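Local coordinates for rhusiopathiae surface protein B (Erysipelothrix rhusiopathiae, PDB 3V10) that probably binds collagen as a cell-wall-anchored adhesin, this chain being the collagen-binding region of a longer surface protein, at residues A[163-168]-A[298-303]; A[167-172]-A[183-188]. One frame throughout, in Å; residues are numbered along the deposited sequence.

Interaction 1: residues A[163-168]-A[298-303]; sequences SPIFYW and KHYTDT
Mainly apolar packing joins Ile-165, in the loop before outer strand 167-173, and Tyr-167 and Trp-168 at its start, to Tyr-300 and Thr-301 of the short helix 298-301. Ile-165 crosses the Tyr-300 ring at about a right angle in a CH-pi contact: its CG2 lies 4.0 Å from the ring centroid and 6° off the normal, while CD1 lies at the phenol end, 3.7 Å from Tyr-300 CZ. A chi1 of -58° leaves CG2 anti to the backbone N, which carries this methyl over the ring. His-299 brings CE1 over the opposite face, so the phenol is sandwiched. A branched aliphatic suits this place, because one methyl can sit over the ring while the other arm follows its phenol end. Ser-163 OG accepts from Ile-165 N at 3.1 Å, forming an ST turn just before the strand. Further along, Trp-168 CA donates a CA-H...O contact to Tyr-300 O at 3.2 Å; the same carbonyl takes a backbone hydrogen bond from Lys-169. Thr-301 presents its methyl CG2 to the edge of the Tyr-167 ring, 3.8 Å from CE2, and the Tyr-167 hydroxyl bonds to Ser-281. The chemistry implies a fit governed by shape and dispersion, with direction supplied chiefly by the Tyr-300 carbonyl.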
ATOM      1  N   SER A 163       4.212  20.885 -11.856  1.00 28.25           N
ATOM      2  CA  SER A 163       3.511  20.069 -12.843  1.00 26.72           C
ATOM      3  C   SER A 163       2.531  20.874 -13.686  1.00 26.39           C
ATOM      4  O   SER A 163       1.909  21.821 -13.202  1.00 29.63           O
ATOM      5  CB  SER A 163       2.749  18.937 -12.155  1.00 27.04           C
ATOM      6  OG  SER A 163       1.879  18.288 -13.071  1.00 26.39           O
ATOM      7  N   PRO A 164       2.398  20.514 -14.971  1.00 24.83           N
ATOM      8  CA  PRO A 164       1.494  21.183 -15.910  1.00 24.16           C
ATOM      9  C   PRO A 164       0.121  20.498 -15.967  1.00 23.12           C
ATOM     10  O   PRO A 164      -0.825  21.028 -16.557  1.00 23.93           O
ATOM     11  CB  PRO A 164       2.249  21.077 -17.226  1.00 24.55           C
ATOM     12  CG  PRO A 164       2.843  19.707 -17.122  1.00 23.65           C
ATOM     13  CD  PRO A 164       3.371  19.676 -15.701  1.00 24.89           C
ATOM     14  N   ILE A 165       0.020  19.322 -15.349  1.00 21.60           N
ATOM     15  CA  ILE A 165      -1.234  18.567 -15.329  1.00 19.79           C
ATOM     16  C   ILE A 165      -2.227  19.235 -14.388  1.00 17.63           C
ATOM     17  O   ILE A 165      -1.983  19.351 -13.188  1.00 18.36           O
ATOM     18  CB  ILE A 165      -1.005  17.108 -14.866  1.00 18.55           C
ATOM     19  CG1 ILE A 165       0.008  16.427 -15.789  1.00 19.86           C
ATOM     20  CG2 ILE A 165      -2.324  16.336 -14.874  1.00 18.60           C
ATOM     21  CD1 ILE A 165      -0.375  16.468 -17.256  1.00 20.21           C
ATOM     22  N   PHE A 166      -3.361  19.656 -14.936  1.00 16.09           N
ATOM     23  CA  PHE A 166      -4.366  20.337 -14.139  1.00 13.56           C
ATOM     24  C   PHE A 166      -4.961  19.519 -13.006  1.00 12.75           C
ATOM     25  O   PHE A 166      -5.193  20.048 -11.924  1.00 12.98           O
ATOM     26  CB  PHE A 166      -5.496  20.853 -15.026  1.00 14.78           C
ATOM     27  CG  PHE A 166      -6.505  21.674 -14.284  1.00 11.10           C
ATOM     28  CD1 PHE A 166      -7.594  21.072 -13.661  1.00 13.18           C
ATOM     29  CD2 PHE A 166      -6.352  23.053 -14.180  1.00 13.70           C
ATOM     30  CE1 PHE A 166      -8.514  21.835 -12.947  1.00 14.53           C
ATOM     31  CE2 PHE A 166      -7.265  23.823 -13.468  1.00 13.40           C
ATOM     32  CZ  PHE A 166      -8.350  23.213 -12.849  1.00 14.77           C
ATOM     33  N   TYR A 167      -5.224  18.241 -13.247  1.00 10.59           N
ATOM     34  CA  TYR A 167      -5.812  17.409 -12.201  1.00  8.84           C
ATOM     35  C   TYR A 167      -5.421  15.947 -12.274  1.00  9.40           C
ATOM     36  O   TYR A 167      -5.419  15.341 -13.344  1.00  8.97           O
ATOM     37  CB  TYR A 167      -7.344  17.499 -12.247  1.00  9.73           C
ATOM     38  CG  TYR A 167      -8.052  16.508 -11.326  1.00  6.84           C
ATOM     39  CD1 TYR A 167      -7.988  16.651  -9.946  1.00  8.57           C
ATOM     40  CD2 TYR A 167      -8.741  15.410 -11.844  1.00  7.80           C
ATOM     41  CE1 TYR A 167      -8.591  15.724  -9.094  1.00  9.76           C
ATOM     42  CE2 TYR A 167      -9.348  14.473 -11.008  1.00  8.06           C
ATOM     43  CZ  TYR A 167      -9.266  14.640  -9.627  1.00  9.42           C
ATOM     44  OH  TYR A 167      -9.844  13.732  -8.776  1.00  7.31           O
ATOM     45  N   TRP A 168      -5.084  15.382 -11.121  1.00  8.95           N
ATOM     46  CA  TRP A 168      -4.772  13.965 -11.047  1.00  9.24           C
ATOM     47  C   TRP A 168      -4.938  13.535  -9.599  1.00  7.77           C
ATOM     48  O   TRP A 168      -4.832  14.345  -8.680  1.00  9.69           O
ATOM     49  CB  TRP A 168      -3.359  13.664 -11.565  1.00 11.42           C
ATOM     50  CG  TRP A 168      -2.259  13.937 -10.603  1.00 12.52           C
ATOM     51  CD1 TRP A 168      -1.753  13.077  -9.668  1.00 14.97           C
ATOM     52  CD2 TRP A 168      -1.510  15.146 -10.488  1.00 13.65           C
ATOM     53  NE1 TRP A 168      -0.725  13.681  -8.980  1.00 15.19           N
ATOM     54  CE2 TRP A 168      -0.557  14.952  -9.463  1.00 14.87           C
ATOM     55  CE3 TRP A 168      -1.548  16.379 -11.153  1.00 15.34           C
ATOM     56  CZ2 TRP A 168       0.351  15.948  -9.086  1.00 16.57           C
ATOM     57  CZ3 TRP A 168      -0.640  17.371 -10.778  1.00 15.76           C
ATOM     58  CH2 TRP A 168       0.294  17.146  -9.754  1.00 16.41           C
ATOM     59  N   LYS A 298      -8.604   8.865 -17.771  1.00 12.01           N
ATOM     60  CA  LYS A 298      -8.873   8.132 -16.543  1.00 12.01           C
ATOM     61  C   LYS A 298      -7.586   7.761 -15.813  1.00 13.27           C
ATOM     62  O   LYS A 298      -7.605   7.552 -14.595  1.00 13.47           O
ATOM     63  CB  LYS A 298      -9.653   6.845 -16.826  1.00 15.04           C
ATOM     64  CG  LYS A 298     -11.040   7.029 -17.407  1.00 18.35           C
ATOM     65  CD  LYS A 298     -11.796   5.705 -17.348  1.00 19.91           C
ATOM     66  CE  LYS A 298     -12.888   5.628 -18.393  1.00 23.58           C
ATOM     67  NZ  LYS A 298     -12.323   5.450 -19.763  1.00 25.94           N
ATOM     68  N   HIS A 299      -6.467   7.659 -16.527  1.00 13.79           N
ATOM     69  CA  HIS A 299      -5.241   7.295 -15.825  1.00 14.51           C
ATOM     70  C   HIS A 299      -4.858   8.385 -14.833  1.00 14.23           C
ATOM     71  O   HIS A 299      -4.122   8.136 -13.877  1.00 13.78           O
ATOM     72  CB  HIS A 299      -4.088   6.946 -16.799  1.00 13.92           C
ATOM     73  CG  HIS A 299      -3.659   8.062 -17.702  1.00 16.96           C
ATOM     74  ND1 HIS A 299      -2.972   9.169 -17.250  1.00 18.36           N
ATOM     75  CD2 HIS A 299      -3.762   8.206 -19.045  1.00 17.35           C
ATOM     76  CE1 HIS A 299      -2.671   9.946 -18.275  1.00 18.83           C
ATOM     77  NE2 HIS A 299      -3.138   9.385 -19.376  1.00 17.00           N
ATOM     78  N   TYR A 300      -5.393   9.588 -15.040  1.00 12.06           N
ATOM     79  CA  TYR A 300      -5.148  10.708 -14.135  1.00 11.06           C
ATOM     80  C   TYR A 300      -6.218  10.801 -13.046  1.00 12.28           C
ATOM     81  O   TYR A 300      -5.908  11.063 -11.883  1.00 10.73           O
ATOM     82  CB  TYR A 300      -5.168  12.047 -14.874  1.00 11.15           C
ATOM     83  CG  TYR A 300      -3.977  12.341 -15.738  1.00 13.04           C
ATOM     84  CD1 TYR A 300      -2.686  12.052 -15.304  1.00 15.51           C
ATOM     85  CD2 TYR A 300      -4.137  12.971 -16.968  1.00 15.58           C
ATOM     86  CE1 TYR A 300      -1.576  12.388 -16.076  1.00 18.70           C
ATOM     87  CE2 TYR A 300      -3.036  13.314 -17.750  1.00 18.86           C
ATOM     88  CZ  TYR A 300      -1.760  13.020 -17.295  1.00 20.02           C
ATOM     89  OH  TYR A 300      -0.667  13.359 -18.061  1.00 23.71           O
ATOM     90  N   THR A 301      -7.475  10.595 -13.432  1.00 10.10           N
ATOM     91  CA  THR A 301      -8.596  10.720 -12.494  1.00  9.67           C
ATOM     92  C   THR A 301      -8.960   9.497 -11.661  1.00  8.07           C
ATOM     93  O   THR A 301      -9.678   9.621 -10.666  1.00  8.07           O
ATOM     94  CB  THR A 301      -9.866  11.171 -13.234  1.00  9.10           C
ATOM     95  OG1 THR A 301     -10.367  10.090 -14.032  1.00  7.85           O
ATOM     96  CG2 THR A 301      -9.547  12.354 -14.148  1.00  8.66           C
ATOM     97  N   ASP A 302      -8.479   8.325 -12.067  1.00  8.45           N
ATOM     98  CA  ASP A 302      -8.778   7.081 -11.350  1.00  9.92           C
ATOM     99  C   ASP A 302      -7.502   6.389 -10.900  1.00 12.27           C
ATOM    100  O   ASP A 302      -6.478   6.462 -11.579  1.00 12.27           O
ATOM    101  CB  ASP A 302      -9.513   6.074 -12.247  1.00  9.98           C
ATOM    102  CG  ASP A 302     -10.776   6.624 -12.865  1.00 10.76           C
ATOM    103  OD1 ASP A 302     -11.232   7.721 -12.482  1.00 11.33           O
ATOM    104  OD2 ASP A 302     -11.321   5.929 -13.753  1.00 13.88           O
ATOM    105  N   THR A 303      -7.568   5.696  -9.767  1.00 11.43           N
ATOM    106  CA  THR A 303      -6.407   4.961  -9.298  1.00 11.55           C
ATOM    107  C   THR A 303      -6.834   3.874  -8.317  1.00 12.87           C
ATOM    108  O   THR A 303      -8.024   3.685  -8.063  1.00 12.81           O
ATOM    109  CB  THR A 303      -5.366   5.898  -8.655  1.00 13.09           C
ATOM    110  OG1 THR A 303      -4.104   5.227  -8.596  1.00 14.13           O
ATOM    111  CG2 THR A 303      -5.780   6.289  -7.253  1.00 11.71           C
TER

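Interaction 2: residues A[167-172]-A[183-188]; sequences YWKTGT and WWLNIN
Asn-186 lays its amide over one face of the Trp-168 indole, the two planes 25° apart. With CG anti to its own carbonyl carbon (chi1 -53°), the side chain leans across to strand 167-172, and CB comes over the six-membered ring in a CH-pi contact. ND2 lies 3.1 Å from Trp-168 NE1, but both are donors and do not bond. Instead ND2 donates an N-H to Trp-168 O at 3.0 Å from 49° above the carbonyl plane, while the backbone Asn-186 N bonds to that same Trp-168 O at 2.9 Å. One carbonyl is thus gripped twice by one residue, and a short amide suits the place because it can both stack and donate. A water carries the network on, accepting from Asn-186 ND2 at 2.9 Å and lying 2.8 Å from Thr-170 OG1; the threonine hydroxyl also rests against Trp-184.

Thr-170 and Trp-184 exchange two backbone hydrogen bonds. Beside them, Gly-171 has no side chain, and the Trp-183 ring settles against the bare strand, CE3 3.6 Å from Gly-171 CA. Trp-183 shares its face with Tyr-167, Lys-169, Leu-185 and Ile-187, whose side chains pack inward; Leu-185 lies alongside both Tyr-167 and Lys-169, and Lys-169 NZ makes a long, weak ion pair with Asp-202. This is an antiparallel beta hairpin at the edge of the five-stranded sheet in a DEv-IgG domain, consistent with the collagen-binding modules of related adhesins.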
ATOM      1  N   TYR A 167      -5.224  18.241 -13.247  1.00 10.59           N
ATOM      2  CA  TYR A 167      -5.812  17.409 -12.201  1.00  8.84           C
ATOM      3  C   TYR A 167      -5.421  15.947 -12.274  1.00  9.40           C
ATOM      4  O   TYR A 167      -5.419  15.341 -13.344  1.00  8.97           O
ATOM      5  CB  TYR A 167      -7.344  17.499 -12.247  1.00  9.73           C
ATOM      6  CG  TYR A 167      -8.052  16.508 -11.326  1.00  6.84           C
ATOM      7  CD1 TYR A 167      -7.988  16.651  -9.946  1.00  8.57           C
ATOM      8  CD2 TYR A 167      -8.741  15.410 -11.844  1.00  7.80           C
ATOM      9  CE1 TYR A 167      -8.591  15.724  -9.094  1.00  9.76           C
ATOM     10  CE2 TYR A 167      -9.348  14.473 -11.008  1.00  8.06           C
ATOM     11  CZ  TYR A 167      -9.266  14.640  -9.627  1.00  9.42           C
ATOM     12  OH  TYR A 167      -9.844  13.732  -8.776  1.00  7.31           O
ATOM     13  N   TRP A 168      -5.084  15.382 -11.121  1.00  8.95           N
ATOM     14  CA  TRP A 168      -4.772  13.965 -11.047  1.00  9.24           C
ATOM     15  C   TRP A 168      -4.938  13.535  -9.599  1.00  7.77           C
ATOM     16  O   TRP A 168      -4.832  14.345  -8.680  1.00  9.69           O
ATOM     17  CB  TRP A 168      -3.359  13.664 -11.565  1.00 11.42           C
ATOM     18  CG  TRP A 168      -2.259  13.937 -10.603  1.00 12.52           C
ATOM     19  CD1 TRP A 168      -1.753  13.077  -9.668  1.00 14.97           C
ATOM     20  CD2 TRP A 168      -1.510  15.146 -10.488  1.00 13.65           C
ATOM     21  NE1 TRP A 168      -0.725  13.681  -8.980  1.00 15.19           N
ATOM     22  CE2 TRP A 168      -0.557  14.952  -9.463  1.00 14.87           C
ATOM     23  CE3 TRP A 168      -1.548  16.379 -11.153  1.00 15.34           C
ATOM     24  CZ2 TRP A 168       0.351  15.948  -9.086  1.00 16.57           C
ATOM     25  CZ3 TRP A 168      -0.640  17.371 -10.778  1.00 15.76           C
ATOM     26  CH2 TRP A 168       0.294  17.146  -9.754  1.00 16.41           C
ATOM     27  N   LYS A 169      -5.233  12.258  -9.412  1.00  8.63           N
ATOM     28  CA  LYS A 169      -5.432  11.713  -8.083  1.00  9.18           C
ATOM     29  C   LYS A 169      -4.465  10.560  -7.839  1.00  8.48           C
ATOM     30  O   LYS A 169      -4.083   9.851  -8.764  1.00  8.95           O
ATOM     31  CB  LYS A 169      -6.874  11.225  -7.949  1.00 14.20           C
ATOM     32  CG  LYS A 169      -7.226  10.109  -8.899  1.00 20.11           C
ATOM     33  CD  LYS A 169      -7.224   8.786  -8.176  1.00 23.93           C
ATOM     34  CE  LYS A 169      -8.467   8.632  -7.322  1.00 26.51           C
ATOM     35  NZ  LYS A 169      -8.637   9.739  -6.346  1.00 25.94           N
ATOM     36  N   THR A 170      -4.065  10.385  -6.586  1.00  7.78           N
ATOM     37  CA  THR A 170      -3.147   9.313  -6.229  1.00 10.13           C
ATOM     38  C   THR A 170      -3.582   8.700  -4.912  1.00 10.01           C
ATOM     39  O   THR A 170      -4.402   9.268  -4.192  1.00 10.23           O
ATOM     40  CB  THR A 170      -1.699   9.826  -6.069  1.00 11.45           C
ATOM     41  OG1 THR A 170      -1.610  10.650  -4.902  1.00 11.06           O
ATOM     42  CG2 THR A 170      -1.279  10.629  -7.282  1.00 13.70           C
ATOM     43  N   GLY A 171      -3.034   7.536  -4.600  1.00 10.66           N
ATOM     44  CA  GLY A 171      -3.396   6.878  -3.360  1.00 12.08           C
ATOM     45  C   GLY A 171      -2.412   5.791  -3.006  1.00 11.90           C
ATOM     46  O   GLY A 171      -1.696   5.276  -3.869  1.00 10.40           O
ATOM     47  N   THR A 172      -2.364   5.448  -1.727  1.00 11.82           N
ATOM     48  CA  THR A 172      -1.473   4.396  -1.270  1.00 12.82           C
ATOM     49  C   THR A 172      -1.932   3.919   0.097  1.00 13.38           C
ATOM     50  O   THR A 172      -2.848   4.494   0.697  1.00 11.57           O
ATOM     51  CB  THR A 172      -0.002   4.882  -1.201  1.00 14.67           C
ATOM     52  OG1 THR A 172       0.856   3.758  -0.954  1.00 13.61           O
ATOM     53  CG2 THR A 172       0.186   5.924  -0.097  1.00 14.03           C
ATOM     54  N   TRP A 183      -5.281   9.239   0.407  1.00  9.38           N
ATOM     55  CA  TRP A 183      -5.540   9.704  -0.953  1.00  8.97           C
ATOM     56  C   TRP A 183      -5.287  11.189  -1.159  1.00  7.49           C
ATOM     57  O   TRP A 183      -5.367  11.982  -0.221  1.00  8.00           O
ATOM     58  CB  TRP A 183      -6.978   9.368  -1.353  1.00  9.57           C
ATOM     59  CG  TRP A 183      -7.334   7.940  -1.097  1.00  7.33           C
ATOM     60  CD1 TRP A 183      -7.717   7.396   0.093  1.00  6.32           C
ATOM     61  CD2 TRP A 183      -7.286   6.859  -2.035  1.00  8.70           C
ATOM     62  NE1 TRP A 183      -7.910   6.046  -0.041  1.00  9.17           N
ATOM     63  CE2 TRP A 183      -7.650   5.687  -1.338  1.00  8.74           C
ATOM     64  CE3 TRP A 183      -6.967   6.765  -3.395  1.00  7.24           C
ATOM     65  CZ2 TRP A 183      -7.709   4.433  -1.956  1.00  9.13           C
ATOM     66  CZ3 TRP A 183      -7.026   5.516  -4.010  1.00  9.53           C
ATOM     67  CH2 TRP A 183      -7.392   4.369  -3.292  1.00  9.04           C
ATOM     68  N   TRP A 184      -4.996  11.553  -2.408  1.00  8.08           N
ATOM     69  CA  TRP A 184      -4.706  12.934  -2.788  1.00  9.07           C
ATOM     70  C   TRP A 184      -5.423  13.358  -4.061  1.00  7.49           C
ATOM     71  O   TRP A 184      -5.305  12.687  -5.081  1.00  8.04           O
ATOM     72  CB  TRP A 184      -3.206  13.113  -3.065  1.00  7.95           C
ATOM     73  CG  TRP A 184      -2.312  13.036  -1.879  1.00 11.45           C
ATOM     74  CD1 TRP A 184      -1.807  14.085  -1.168  1.00 12.27           C
ATOM     75  CD2 TRP A 184      -1.803  11.849  -1.262  1.00 11.19           C
ATOM     76  NE1 TRP A 184      -1.014  13.627  -0.149  1.00 12.36           N
ATOM     77  CE2 TRP A 184      -0.994  12.257  -0.181  1.00 12.56           C
ATOM     78  CE3 TRP A 184      -1.954  10.480  -1.517  1.00 11.64           C
ATOM     79  CZ2 TRP A 184      -0.332  11.343   0.649  1.00 11.26           C
ATOM     80  CZ3 TRP A 184      -1.299   9.568  -0.692  1.00 13.06           C
ATOM     81  CH2 TRP A 184      -0.498  10.009   0.379  1.00 10.69           C
ATOM     82  N   LEU A 185      -6.162  14.462  -3.998  1.00  7.68           N
ATOM     83  CA  LEU A 185      -6.817  15.012  -5.184  1.00  8.76           C
ATOM     84  C   LEU A 185      -6.028  16.298  -5.463  1.00  8.11           C
ATOM     85  O   LEU A 185      -6.117  17.265  -4.709  1.00 10.85           O
ATOM     86  CB  LEU A 185      -8.289  15.356  -4.912  1.00  7.99           C
ATOM     87  CG  LEU A 185      -9.204  14.266  -4.351  1.00  5.24           C
ATOM     88  CD1 LEU A 185     -10.646  14.789  -4.326  1.00  8.29           C
ATOM     89  CD2 LEU A 185      -9.110  13.009  -5.192  1.00  7.25           C
ATOM     90  N   ASN A 186      -5.241  16.303  -6.533  1.00 10.24           N
ATOM     91  CA  ASN A 186      -4.426  17.469  -6.874  1.00 11.68           C
ATOM     92  C   ASN A 186      -5.136  18.343  -7.899  1.00 10.78           C
ATOM     93  O   ASN A 186      -5.126  18.044  -9.090  1.00 11.70           O
ATOM     94  CB  ASN A 186      -3.081  16.987  -7.414  1.00 11.79           C
ATOM     95  CG  ASN A 186      -2.407  16.008  -6.472  1.00 12.98           C
ATOM     96  OD1 ASN A 186      -1.791  16.407  -5.485  1.00 15.20           O
ATOM     97  ND2 ASN A 186      -2.545  14.721  -6.756  1.00 11.38           N
ATOM     98  N   ILE A 187      -5.729  19.436  -7.424  1.00 11.58           N
ATOM     99  CA  ILE A 187      -6.494  20.337  -8.276  1.00 12.39           C
ATOM    100  C   ILE A 187      -5.785  21.631  -8.636  1.00 13.99           C
ATOM    101  O   ILE A 187      -5.389  22.409  -7.770  1.00 14.40           O
ATOM    102  CB  ILE A 187      -7.838  20.692  -7.611  1.00 12.47           C
ATOM    103  CG1 ILE A 187      -8.531  19.405  -7.155  1.00 12.12           C
ATOM    104  CG2 ILE A 187      -8.723  21.462  -8.588  1.00 13.33           C
ATOM    105  CD1 ILE A 187      -9.781  19.634  -6.323  1.00 13.02           C
ATOM    106  N   ASN A 188      -5.648  21.850  -9.936  1.00 13.66           N
ATOM    107  CA  ASN A 188      -5.006  23.039 -10.468  1.00 13.28           C
ATOM    108  C   ASN A 188      -3.558  23.236 -10.040  1.00 15.00           C
ATOM    109  O   ASN A 188      -3.205  24.271  -9.467  1.00 16.93           O
ATOM    110  CB  ASN A 188      -5.822  24.286 -10.114  1.00 14.51           C
ATOM    111  CG  ASN A 188      -5.484  25.460 -11.005  1.00 16.84           C
ATOM    112  OD1 ASN A 188      -4.669  25.330 -11.919  1.00 15.40           O
ATOM    113  ND2 ASN A 188      -6.105  26.607 -10.753  1.00 15.39           N
TER
HETATM  114  O   HOH W   1      -0.533  13.201  -5.269  1.00 13.85           O

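Followed from the N terminus, strand 167-173 turns back as 180-187, so interaction 2 closes a short hairpin loop with ten residues between its segments. Interaction 1 closes a far longer one, 129 residues, and the hairpin nests inside it; both use strand 167-173 and share Tyr-167 and Trp-168. They meet partly through the backbone, where Phe-166 O lies 2.7 Å from Asn-188 N, a probable hydrogen bond, and Lys-169 N reaches Tyr-300 O; Thr-303 also packs on the Lys-169 side chain. Strand 167-173 therefore has strand 180-187 on one side and helix 298-301 on the other. That helix leads into strand 303-306 of the six-stranded sheet, so together the contacts tie the two sheets of this domain.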